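Endo-b-1,4-glucanase (Nasutitermes takasagoensis, PDB 1KS8) probably catalyses endohydrolysis of (1->4)-beta-D-glucosidic linkages in cellulose, lichenin and cereal beta-D-glucans, as a family 9 glycosyl hydrolase with an (alpha/alpha)6 fold. Local coordinates at residues A[333-338]-A[419-424]; A[293-298]-A[305-310]; A[7-12]-A[424-429]. One frame throughout, in Å; residues are numbered along the deposited sequence.

Interaction 1: residues A[333-338]-A[419-424]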
# COMPACT_ATOMS: atom_id res chain seq x y z
N THR A 333 -11.34 13.95 10.00
CA THR A 333 -11.82 14.91 9.00
C THR A 333 -11.28 14.59 7.61
O THR A 333 -11.96 14.81 6.61
CB THR A 333 -11.43 16.38 9.34
OG1 THR A 333 -10.01 16.53 9.26
CG2 THR A 333 -11.92 16.75 10.73
N GLN A 334 -10.06 14.05 7.55
CA GLN A 334 -9.47 13.72 6.27
C GLN A 334 -10.14 12.50 5.66
O GLN A 334 -10.47 12.49 4.48
CB GLN A 334 -7.96 13.48 6.44
CG GLN A 334 -7.24 14.71 6.97
CD GLN A 334 -7.46 15.93 6.09
OE1 GLN A 334 -6.98 15.98 4.96
NE2 GLN A 334 -8.19 16.91 6.60
N ILE A 335 -10.37 11.48 6.48
CA ILE A 335 -11.04 10.28 6.00
C ILE A 335 -12.47 10.68 5.61
O ILE A 335 -12.97 10.26 4.56
CB ILE A 335 -11.08 9.19 7.09
CG1 ILE A 335 -9.65 8.76 7.44
CG2 ILE A 335 -11.90 7.99 6.61
CD1 ILE A 335 -8.82 8.27 6.26
N ASP A 336 -13.12 11.49 6.44
CA ASP A 336 -14.48 11.92 6.14
C ASP A 336 -14.57 12.74 4.86
O ASP A 336 -15.61 12.72 4.18
CB ASP A 336 -15.06 12.71 7.32
CG ASP A 336 -15.42 11.82 8.49
OD1 ASP A 336 -15.34 10.58 8.34
OD2 ASP A 336 -15.80 12.35 9.56
N TYR A 337 -13.52 13.47 4.52
CA TYR A 337 -13.55 14.23 3.27
C TYR A 337 -13.60 13.22 2.13
O TYR A 337 -14.40 13.36 1.21
CB TYR A 337 -12.31 15.12 3.13
CG TYR A 337 -12.31 15.93 1.85
CD1 TYR A 337 -12.06 15.33 0.62
CD2 TYR A 337 -12.60 17.30 1.87
CE1 TYR A 337 -12.10 16.06 -0.56
CE2 TYR A 337 -12.65 18.04 0.69
CZ TYR A 337 -12.40 17.41 -0.52
OH TYR A 337 -12.45 18.13 -1.70
N ALA A 338 -12.77 12.18 2.21
CA ALA A 338 -12.75 11.16 1.17
C ALA A 338 -14.09 10.46 1.05
O ALA A 338 -14.49 10.05 -0.04
CB ALA A 338 -11.66 10.13 1.47
N ALA A 419 -3.86 1.64 1.11
CA ALA A 419 -3.20 1.10 2.30
C ALA A 419 -3.37 1.94 3.57
O ALA A 419 -3.94 1.47 4.55
CB ALA A 419 -1.72 0.86 2.02
N GLY A 420 -2.86 3.17 3.55
CA GLY A 420 -2.99 4.03 4.71
C GLY A 420 -4.46 4.25 5.04
O GLY A 420 -4.87 4.23 6.20
N PHE A 421 -5.25 4.45 3.98
CA PHE A 421 -6.69 4.65 4.07
C PHE A 421 -7.36 3.50 4.82
O PHE A 421 -8.10 3.73 5.78
CB PHE A 421 -7.24 4.76 2.64
CG PHE A 421 -8.74 4.85 2.55
CD1 PHE A 421 -9.42 5.95 3.04
CD2 PHE A 421 -9.46 3.84 1.90
CE1 PHE A 421 -10.81 6.06 2.89
CE2 PHE A 421 -10.84 3.94 1.75
CZ PHE A 421 -11.51 5.05 2.24
N GLN A 422 -7.09 2.27 4.40
CA GLN A 422 -7.70 1.12 5.05
C GLN A 422 -7.27 0.98 6.50
O GLN A 422 -8.10 0.68 7.37
CB GLN A 422 -7.37 -0.17 4.28
CG GLN A 422 -8.14 -1.37 4.81
CD GLN A 422 -8.00 -2.60 3.94
OE1 GLN A 422 -8.31 -2.57 2.75
NE2 GLN A 422 -7.53 -3.69 4.53
N SER A 423 -5.99 1.19 6.78
CA SER A 423 -5.51 1.09 8.15
C SER A 423 -6.13 2.18 9.02
O SER A 423 -6.40 1.94 10.20
CB SER A 423 -3.99 1.15 8.17
OG SER A 423 -3.46 -0.02 7.56
N ALA A 424 -6.36 3.35 8.45
CA ALA A 424 -6.97 4.45 9.19
C ALA A 424 -8.42 4.10 9.51
O ALA A 424 -8.92 4.42 10.59
CB ALA A 424 -6.91 5.75 8.37
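I335 and F421 mark the near point of two helices whose segments 333-338 and 419-424 cross steeply, at -113°, with axes 11.1 Å apart and 7.4 Å between the CA of I335 and the CA of F421. At that separation the gap has to be bridged by side chains, and both I335 and F421 reach across. The CG1 of I335 stands anti to the carbonyl carbon, and a second bend (chi2 -57°) swings the terminal methyl over to the other helix. There I335 CD1 finds two partners: the CB of A424, at 3.8 Å, and the ring atom CD1 of F421, at 4.0 Å. The methyl meets the ring at a slant rather than squarely over a face or at an edge. F421 answers from its own helix with CG anti to the backbone N (chi1 175°), which carries the ring out toward 333-338. A338, one turn on from I335, adds a looser touch, its CB lying 4.4 Å from CE1 of F421. The F421 side chain is also touched by A308 of helix 303-319, L339 further along helix 324-341, and V347 in a loop. This is helix-to-helix packing within the (alpha/alpha)6 fold, joining helix 324-341 to the C-terminal helix 415-430 away from the annotated sites. No hydrogen bond or charge pair spans the two segments, all four touching residues are buried, and cohesion across this steep crossing therefore rests on close apolar fit between one branched side chain, one ring and two alanine methyls.

Interaction 2: residues A[293-298]-A[305-310]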
# COMPACT_ATOMS: atom_id res chain seq x y z
N LYS A 293 -12.15 23.44 1.39
CA LYS A 293 -13.04 22.58 2.16
C LYS A 293 -12.34 21.75 3.24
O LYS A 293 -12.97 20.92 3.89
CB LYS A 293 -13.85 21.68 1.22
CG LYS A 293 -14.86 22.48 0.40
CD LYS A 293 -15.73 21.61 -0.48
CE LYS A 293 -16.76 22.46 -1.22
NZ LYS A 293 -17.64 21.65 -2.11
N GLY A 294 -11.04 21.98 3.43
CA GLY A 294 -10.33 21.29 4.49
C GLY A 294 -9.44 20.09 4.20
O GLY A 294 -8.84 19.55 5.13
N LEU A 295 -9.35 19.67 2.95
CA LEU A 295 -8.51 18.52 2.62
C LEU A 295 -7.03 18.90 2.56
O LEU A 295 -6.67 19.90 1.94
CB LEU A 295 -8.92 17.93 1.27
CG LEU A 295 -8.06 16.76 0.76
CD1 LEU A 295 -8.34 15.52 1.59
CD2 LEU A 295 -8.37 16.50 -0.72
N LEU A 296 -6.18 18.12 3.22
CA LEU A 296 -4.75 18.37 3.17
C LEU A 296 -4.34 18.22 1.71
O LEU A 296 -4.65 17.20 1.09
CB LEU A 296 -3.99 17.34 4.01
CG LEU A 296 -4.00 17.48 5.53
CD1 LEU A 296 -3.44 16.22 6.17
CD2 LEU A 296 -3.18 18.70 5.93
N TYR A 297 -3.66 19.21 1.15
CA TYR A 297 -3.23 19.11 -0.24
C TYR A 297 -1.71 19.05 -0.25
O TYR A 297 -1.02 20.07 -0.25
CB TYR A 297 -3.72 20.31 -1.06
CG TYR A 297 -3.55 20.10 -2.55
CD1 TYR A 297 -2.40 20.53 -3.21
CD2 TYR A 297 -4.52 19.42 -3.29
CE1 TYR A 297 -2.21 20.28 -4.57
CE2 TYR A 297 -4.34 19.16 -4.65
CZ TYR A 297 -3.18 19.59 -5.28
OH TYR A 297 -3.00 19.31 -6.61
N ILE A 298 -1.20 17.82 -0.25
CA ILE A 298 0.23 17.57 -0.20
C ILE A 298 0.91 17.50 -1.57
O ILE A 298 2.06 17.91 -1.72
CB ILE A 298 0.48 16.27 0.61
CG1 ILE A 298 0.04 16.51 2.06
CG2 ILE A 298 1.94 15.87 0.55
CD1 ILE A 298 -0.11 15.26 2.89
N ARG A 305 -4.75 9.93 -1.23
CA ARG A 305 -3.84 8.96 -0.64
C ARG A 305 -2.90 9.67 0.34
O ARG A 305 -2.62 9.16 1.42
CB ARG A 305 -3.04 8.25 -1.75
CG ARG A 305 -1.75 7.54 -1.32
CD ARG A 305 -0.57 8.51 -1.24
NE ARG A 305 -0.33 9.22 -2.49
CZ ARG A 305 0.33 8.73 -3.54
NH1 ARG A 305 0.84 7.50 -3.50
NH2 ARG A 305 0.50 9.48 -4.62
N HIS A 306 -2.40 10.84 -0.04
CA HIS A 306 -1.51 11.57 0.84
C HIS A 306 -2.23 12.02 2.11
O HIS A 306 -1.67 11.95 3.20
CB HIS A 306 -0.90 12.79 0.13
CG HIS A 306 0.17 12.44 -0.86
ND1 HIS A 306 1.32 11.78 -0.51
CD2 HIS A 306 0.26 12.68 -2.19
CE1 HIS A 306 2.08 11.62 -1.57
NE2 HIS A 306 1.46 12.16 -2.61
N ALA A 307 -3.48 12.48 1.97
CA ALA A 307 -4.25 12.93 3.12
C ALA A 307 -4.58 11.75 4.04
O ALA A 307 -4.53 11.88 5.27
CB ALA A 307 -5.53 13.61 2.67
N ALA A 308 -4.91 10.60 3.46
CA ALA A 308 -5.22 9.42 4.26
C ALA A 308 -3.97 8.87 4.93
O ALA A 308 -4.03 8.38 6.06
CB ALA A 308 -5.88 8.36 3.39
N ASN A 309 -2.82 8.95 4.25
CA ASN A 309 -1.57 8.47 4.85
C ASN A 309 -1.24 9.34 6.05
O ASN A 309 -0.80 8.84 7.09
CB ASN A 309 -0.42 8.55 3.84
CG ASN A 309 -0.49 7.45 2.80
OD1 ASN A 309 -1.42 6.65 2.78
ND2 ASN A 309 0.51 7.41 1.92
N ALA A 310 -1.44 10.65 5.90
CA ALA A 310 -1.18 11.58 6.99
C ALA A 310 -2.14 11.25 8.14
O ALA A 310 -1.74 11.27 9.31
CB ALA A 310 -1.38 13.01 6.52
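L295, L296 and I298 are the residues through which the loop 293-298 leans on A307, A310 and H306 of helix 303-319. Just before them G294, with a positive phi of 101°, has no room for a CB, which would run into the carbonyl O of K293. The same glycine gives its carbonyl O to NE2 of Q334, while L296 N bonds to OE1 of that glutamine, so one buried amide from helix 324-341 grips the loop backbone on both sides of L295. L295 then turns its CD1 onto the CB of A307, 3.6 Å away. L296 faces the helix directly: its CB lies 4.3 Å from the CB of A307, its carbonyl O also rests near that methyl, and its CD1 runs on to A310 CB at 3.8 Å. With CG1 anti to the carbonyl carbon and the chain extended beyond it (chi2 165°), I298 brings CD1 to 3.7 Å from the carbonyl O of H306, while its CB lies 3.8 Å from the CB of H306. Its other branch, CG2, sits over one face of the imidazole, offset toward the rim; R305 NE stands 3.3 Å above the opposite face, over the ring centre. The histidine is thus flanked on both faces, which should restrict its rotation. Its side chain is about 6 Å from that of D254, a calcium-binding residue, although no calcium is bound in this model. No hydrogen bond joins the two segments: the contact is mainly aliphatic, with I298 also packing on the ring and carbonyl of H306.

Interaction 3: residues A[7-12]-A[424-429]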
# COMPACT_ATOMS: atom_id res chain seq x y z
N GLN A 7 -18.25 -0.65 7.21
CA GLN A 7 -18.54 -1.05 5.84
C GLN A 7 -17.52 -0.50 4.85
O GLN A 7 -17.22 -1.15 3.85
CB GLN A 7 -19.96 -0.64 5.43
CG GLN A 7 -20.37 -1.17 4.06
CD GLN A 7 -20.23 -2.68 3.95
OE1 GLN A 7 -19.61 -3.20 3.02
NE2 GLN A 7 -20.82 -3.40 4.90
N VAL A 8 -16.98 0.69 5.11
CA VAL A 8 -15.99 1.22 4.18
C VAL A 8 -14.75 0.32 4.26
O VAL A 8 -14.10 0.06 3.25
CB VAL A 8 -15.62 2.69 4.49
CG1 VAL A 8 -14.63 3.21 3.45
CG2 VAL A 8 -16.87 3.55 4.48
N LEU A 9 -14.45 -0.16 5.47
CA LEU A 9 -13.31 -1.06 5.66
C LEU A 9 -13.54 -2.33 4.83
O LEU A 9 -12.64 -2.79 4.13
CB LEU A 9 -13.15 -1.43 7.14
CG LEU A 9 -12.07 -2.46 7.51
CD1 LEU A 9 -10.72 -2.04 6.95
CD2 LEU A 9 -11.99 -2.60 9.02
N ARG A 10 -14.74 -2.88 4.91
CA ARG A 10 -15.07 -4.07 4.13
C ARG A 10 -14.97 -3.75 2.64
O ARG A 10 -14.51 -4.58 1.85
CB ARG A 10 -16.48 -4.56 4.45
CG ARG A 10 -16.67 -5.02 5.89
CD ARG A 10 -18.12 -5.42 6.16
NE ARG A 10 -18.37 -5.54 7.59
CZ ARG A 10 -19.27 -4.83 8.25
NH1 ARG A 10 -20.02 -3.93 7.62
NH2 ARG A 10 -19.42 -5.00 9.56
N ASP A 11 -15.39 -2.55 2.26
CA ASP A 11 -15.32 -2.14 0.86
C ASP A 11 -13.87 -2.08 0.39
O ASP A 11 -13.54 -2.51 -0.71
CB ASP A 11 -15.97 -0.77 0.66
CG ASP A 11 -17.49 -0.81 0.72
OD1 ASP A 11 -18.09 0.28 0.64
OD2 ASP A 11 -18.07 -1.90 0.84
N SER A 12 -13.00 -1.54 1.24
CA SER A 12 -11.58 -1.44 0.88
C SER A 12 -11.01 -2.84 0.65
O SER A 12 -10.19 -3.05 -0.25
CB SER A 12 -10.80 -0.72 1.98
OG SER A 12 -9.47 -0.46 1.58
N ALA A 424 -6.36 3.35 8.45
CA ALA A 424 -6.97 4.45 9.19
C ALA A 424 -8.42 4.10 9.51
O ALA A 424 -8.92 4.42 10.59
CB ALA A 424 -6.91 5.75 8.37
N LEU A 425 -9.09 3.43 8.58
CA LEU A 425 -10.48 3.03 8.81
C LEU A 425 -10.54 2.04 9.96
O LEU A 425 -11.42 2.12 10.81
CB LEU A 425 -11.06 2.39 7.54
CG LEU A 425 -11.36 3.37 6.40
CD1 LEU A 425 -11.59 2.59 5.11
CD2 LEU A 425 -12.58 4.20 6.76
N ALA A 426 -9.60 1.10 9.99
CA ALA A 426 -9.55 0.11 11.07
C ALA A 426 -9.37 0.83 12.40
O ALA A 426 -9.98 0.45 13.41
CB ALA A 426 -8.41 -0.87 10.83
N ALA A 427 -8.53 1.86 12.41
CA ALA A 427 -8.29 2.63 13.63
C ALA A 427 -9.56 3.36 14.07
O ALA A 427 -9.90 3.36 15.26
CB ALA A 427 -7.16 3.64 13.40
N LEU A 428 -10.26 3.97 13.13
CA LEU A 428 -11.49 4.68 13.47
C LEU A 428 -12.52 3.73 14.05
O LEU A 428 -13.23 4.08 15.00
CB LEU A 428 -12.05 5.39 12.24
CG LEU A 428 -11.17 6.55 11.74
CD1 LEU A 428 -11.74 7.11 10.44
CD2 LEU A 428 -11.09 7.64 12.80
N VAL A 429 -12.60 2.52 13.50
CA VAL A 429 -13.55 1.54 14.01
C VAL A 429 -13.13 1.11 15.42
O VAL A 429 -13.97 0.98 16.31
CB VAL A 429 -13.62 0.28 13.11
CG1 VAL A 429 -14.50 -0.77 13.76
CG2 VAL A 429 -14.16 0.65 11.74
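An apolar, nearly antiparallel helix pair brings V8 and L9 against L425 and A426, joining helix 5-18, the first of the chain, to helix 415-430, the last. In the (alpha/alpha)6 fold this meeting of N- and C-terminal helices brings together the two ends of a chain whose segments are more than 400 residues apart. The segment axes approach to 9.3 Å at an angle of 155°, and the closest backbones are those of L9 and L425, 5.9 Å from CA to CA. L425 supplies the main wedge. Its CG lies anti to the carbonyl carbon (chi1 -73°), and the forked end meets V8 at about a right angle: V8 CG1 lies 3.5 Å from CD1 of L425 and 4.0 Å from CD2, one valine methyl against both prongs. The CD1 prong also reaches the neighbouring backbone, 4.0 Å from L9 N. L9 reaches back the other way, its CD2 lying 4.2 Å from the CA of A426, an approach to the backbone that the small alanine side chain permits. Cutting L425 back to an alanine is likely to leave V8 CG1 without its partner and open a gap between the two helices where I335 and Y5 also touch this leucine. Just outside 424-429, hydrogen bonds do join the two helices, from the hydroxyl of S12 to OE1 of Q422 and ND2 of N418. Beside that polar link, the apolar fit of V8, L9, L425 and A426 probably sets the helix spacing.

Helix 415-430 is common to interactions 1 and 3, which share A424 and have centres 8 Å apart. They run together into one apolar core: F421 CZ lies 3.8 Å from V8 CG1, and I335 CG2 lies 3.9 Å from L425 CD2. Interaction 2 adjoins interaction 1, their centres 9 Å apart, with G420 CA packing 3.6 Å from N309 OD1. Interactions 2 and 3, about 17 Å apart between centres, do not touch. Interaction 2 is the one near functional positions: the side chain of H306 is about 11 Å from that of E412, a predicted active-site residue.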